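Local coordinates for protein 3-deoxy-D-manno-octulosonate 8-phosphate phosphatase KdsC (Haemophilus influenzae Rd, PDB 1K1E) that hydrolyses 3-deoxy-D-manno-octulosonate 8-phosphate to KDO and inorganic phosphate, using magnesium as cofactor, in lipopolysaccharide biosynthesis, at residues V11-D16 with V54-G59. Sequence-based numbering, arbitrary orientation.
Sequences VITDVD and VAVLSG. With CO (cobalt (II) ion), chain M; SO4 (sulfate ion), chain O.
The carboxylate of Asp-16 faces the hydroxyl of Ser-58 across a water bonded to both OD2 and OG; a second, bonded to OG and Asp-16 N, lies within donating range of OD2 and sulfate O4. OD1 forms a salt bridge with Lys-34, and Ser-58 OG is also hydrogen-bonded to Arg-60 N. In Asp-14, OD2 binds cobalt at 2.0 Å, while OD1 forms a salt bridge with Lys-84 and lies 2.6 Å from a metal-bound water able to donate to it. Aspartate, short with two oxygens to share, suits both places. Asp-16 also gives cobalt its backbone O (2.2 Å); Asp-107 and three waters complete the six-ligand shell. Gly-59, lacking a side chain, presents its N-H to sulfate O4 (N to O4 2.8 Å, 170°). The sulfate, probably from the crystallisation liquor, may mark the substrate's phosphate site; Lys-84 binds it too.

Behind, bonds such as Ala-55 N to Val-11 O (2.8 Å) join the parallel strands. Thr-13 OG1, opposite its own N (chi1 -177°), bonds to Asp-14 O, leaving the methyl to join Val-56 CG2 on an apolar face. On the other, Ile-12 CG2 meets Leu-57 CB (3.9 Å); branched apolar side chains suit these buried strands.

DxD aspartates on a metal at a strand end are characteristic of the HAD superfamily. Strand 10-14 lies between strands 53-58 and 102-106; helix 84-95 packs on Leu-57, helix 147-158 on Val-11.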
ATOM      1  N   VAL A  11      26.793   6.711   4.056  1.00 12.14           N
ATOM      2  CA  VAL A  11      25.757   5.733   3.701  1.00 10.49           C
ATOM      3  C   VAL A  11      25.236   6.164   2.356  1.00 16.69           C
ATOM      4  O   VAL A  11      24.843   7.327   2.168  1.00 16.45           O
ATOM      5  CB  VAL A  11      24.626   5.786   4.683  1.00 16.77           C
ATOM      6  CG1 VAL A  11      23.396   4.954   4.151  1.00 13.60           C
ATOM      7  CG2 VAL A  11      25.108   5.255   5.991  1.00 16.88           C
ATOM      8  N   ILE A  12      25.313   5.267   1.384  1.00 11.26           N
ATOM      9  CA  ILE A  12      24.758   5.518   0.038  1.00 11.24           C
ATOM     10  C   ILE A  12      23.498   4.620  -0.062  1.00 12.35           C
ATOM     11  O   ILE A  12      23.565   3.375   0.204  1.00 12.13           O
ATOM     12  CB  ILE A  12      25.742   5.045  -1.061  1.00  5.69           C
ATOM     13  CG1 ILE A  12      27.002   5.897  -1.049  1.00  8.64           C
ATOM     14  CG2 ILE A  12      25.080   5.140  -2.459  1.00 11.11           C
ATOM     15  CD1 ILE A  12      28.073   5.239  -1.895  1.00 13.79           C
ATOM     16  N   THR A  13      22.393   5.210  -0.491  1.00  9.93           N
ATOM     17  CA  THR A  13      21.182   4.447  -0.606  1.00  9.21           C
ATOM     18  C   THR A  13      20.559   4.467  -2.009  1.00 14.47           C
ATOM     19  O   THR A  13      20.452   5.509  -2.684  1.00 12.95           O
ATOM     20  CB  THR A  13      20.106   4.923   0.441  1.00 14.13           C
ATOM     21  OG1 THR A  13      18.948   4.087   0.319  1.00 13.34           O
ATOM     22  CG2 THR A  13      19.629   6.297   0.162  1.00  9.65           C
ATOM     23  N   ASP A  14      20.201   3.272  -2.467  1.00 12.58           N
ATOM     24  CA  ASP A  14      19.464   3.125  -3.707  1.00 13.33           C
ATOM     25  C   ASP A  14      18.096   3.754  -3.385  1.00 13.35           C
ATOM     26  O   ASP A  14      17.735   3.995  -2.225  1.00 11.15           O
ATOM     27  CB  ASP A  14      19.259   1.621  -4.032  1.00 12.87           C
ATOM     28  CG  ASP A  14      18.231   1.396  -5.104  1.00 20.00           C
ATOM     29  OD1 ASP A  14      18.216   2.161  -6.085  1.00 15.01           O
ATOM     30  OD2 ASP A  14      17.459   0.438  -4.974  1.00 17.08           O
ATOM     31  N   VAL A  15      17.321   4.075  -4.421  1.00 14.64           N
ATOM     32  CA  VAL A  15      16.006   4.642  -4.175  1.00  9.50           C
ATOM     33  C   VAL A  15      14.817   3.682  -4.309  1.00 18.58           C
ATOM     34  O   VAL A  15      14.146   3.366  -3.333  1.00 13.22           O
ATOM     35  CB  VAL A  15      15.725   5.877  -5.142  1.00 12.46           C
ATOM     36  CG1 VAL A  15      14.288   6.363  -5.007  1.00 18.36           C
ATOM     37  CG2 VAL A  15      16.710   7.003  -4.775  1.00 22.39           C
ATOM     38  N   ASP A  16      14.559   3.217  -5.519  1.00 14.63           N
ATOM     39  CA  ASP A  16      13.348   2.387  -5.692  1.00 14.04           C
ATOM     40  C   ASP A  16      13.497   1.045  -5.081  1.00 13.26           C
ATOM     41  O   ASP A  16      14.414   0.339  -5.418  1.00 14.07           O
ATOM     42  CB  ASP A  16      13.017   2.273  -7.172  1.00 14.29           C
ATOM     43  CG  ASP A  16      12.738   3.639  -7.782  1.00 12.87           C
ATOM     44  OD1 ASP A  16      11.770   4.283  -7.306  1.00 18.45           O
ATOM     45  OD2 ASP A  16      13.512   4.079  -8.663  1.00 19.98           O
ATOM     46  N   VAL A  54      24.980  11.196   3.981  1.00 18.22           N
ATOM     47  CA  VAL A  54      24.086  10.297   3.254  1.00  9.64           C
ATOM     48  C   VAL A  54      24.042  10.705   1.771  1.00 12.77           C
ATOM     49  O   VAL A  54      23.973  11.877   1.446  1.00 16.40           O
ATOM     50  CB  VAL A  54      22.684  10.305   3.854  1.00 17.93           C
ATOM     51  CG1 VAL A  54      21.758   9.455   3.000  1.00 12.05           C
ATOM     52  CG2 VAL A  54      22.761   9.843   5.374  1.00 15.02           C
ATOM     53  N   ALA A  55      24.098   9.728   0.877  1.00 16.54           N
ATOM     54  CA  ALA A  55      24.000   9.984  -0.565  1.00 14.41           C
ATOM     55  C   ALA A  55      22.909   9.076  -1.162  1.00 16.51           C
ATOM     56  O   ALA A  55      22.614   8.000  -0.604  1.00 13.20           O
ATOM     57  CB  ALA A  55      25.331   9.710  -1.271  1.00 10.37           C
ATOM     58  N   VAL A  56      22.316   9.552  -2.260  1.00 14.82           N
ATOM     59  CA  VAL A  56      21.274   8.816  -2.976  1.00 17.96           C
ATOM     60  C   VAL A  56      21.843   8.444  -4.341  1.00 18.58           C
ATOM     61  O   VAL A  56      22.477   9.260  -5.000  1.00 14.66           O
ATOM     62  CB  VAL A  56      20.035   9.734  -3.140  1.00 18.44           C
ATOM     63  CG1 VAL A  56      19.016   9.125  -4.151  1.00 16.71           C
ATOM     64  CG2 VAL A  56      19.439  10.000  -1.752  1.00 17.05           C
ATOM     65  N   LEU A  57      21.576   7.213  -4.782  1.00 13.64           N
ATOM     66  CA  LEU A  57      22.074   6.722  -6.053  1.00 10.63           C
ATOM     67  C   LEU A  57      20.838   6.121  -6.726  1.00 22.33           C
ATOM     68  O   LEU A  57      20.200   5.275  -6.146  1.00 26.66           O
ATOM     69  CB  LEU A  57      23.108   5.637  -5.780  1.00 16.18           C
ATOM     70  CG  LEU A  57      24.340   5.470  -6.667  1.00 34.19           C
ATOM     71  CD1 LEU A  57      24.777   4.050  -6.537  1.00 22.34           C
ATOM     72  CD2 LEU A  57      24.081   5.784  -8.139  1.00 20.27           C
ATOM     73  N   SER A  58      20.472   6.581  -7.905  1.00 14.99           N
ATOM     74  CA  SER A  58      19.307   5.999  -8.566  1.00 17.47           C
ATOM     75  C   SER A  58      19.581   5.986 -10.057  1.00 22.90           C
ATOM     76  O   SER A  58      20.226   6.906 -10.570  1.00 18.02           O
ATOM     77  CB  SER A  58      18.054   6.855  -8.308  1.00 16.39           C
ATOM     78  OG  SER A  58      16.967   6.337  -9.035  1.00 17.30           O
ATOM     79  N   GLY A  59      19.117   4.942 -10.742  1.00 19.02           N
ATOM     80  CA  GLY A  59      19.279   4.877 -12.182  1.00 22.02           C
ATOM     81  C   GLY A  59      18.268   5.787 -12.888  1.00 25.60           C
ATOM     82  O   GLY A  59      18.252   5.900 -14.125  1.00 19.47           O
TER
HETATM   83 CO    CO M 201      16.203  -0.539  -6.264  1.00 12.86          CO
HETATM   84  S   SO4 O2401      17.955   1.493 -10.213  1.00 23.13           S
HETATM   85  O1  SO4 O2401      18.801   0.497  -9.551  1.00 32.14           O
HETATM   86  O2  SO4 O2401      16.567   0.945 -10.224  1.00 21.37           O
HETATM   87  O3  SO4 O2401      18.388   1.725 -11.581  1.00 25.34           O
HETATM   88  O4  SO4 O2401      18.102   2.726  -9.397  1.00 22.05           O
HETATM   89  O   HOH W   1      16.228   1.276  -7.475  1.00 12.01           O
HETATM   90  O   HOH W   2      16.435   4.137  -7.857  1.00 17.09           O
HETATM   91  O   HOH W   3      14.076   6.796  -8.485  1.00 24.50           O
HETATM   92  O   HOH W   4      14.703  -1.523  -7.340  1.00 12.36           O
HETATM   93  O   HOH W   5      17.858  -1.259  -7.396  1.00 15.61           O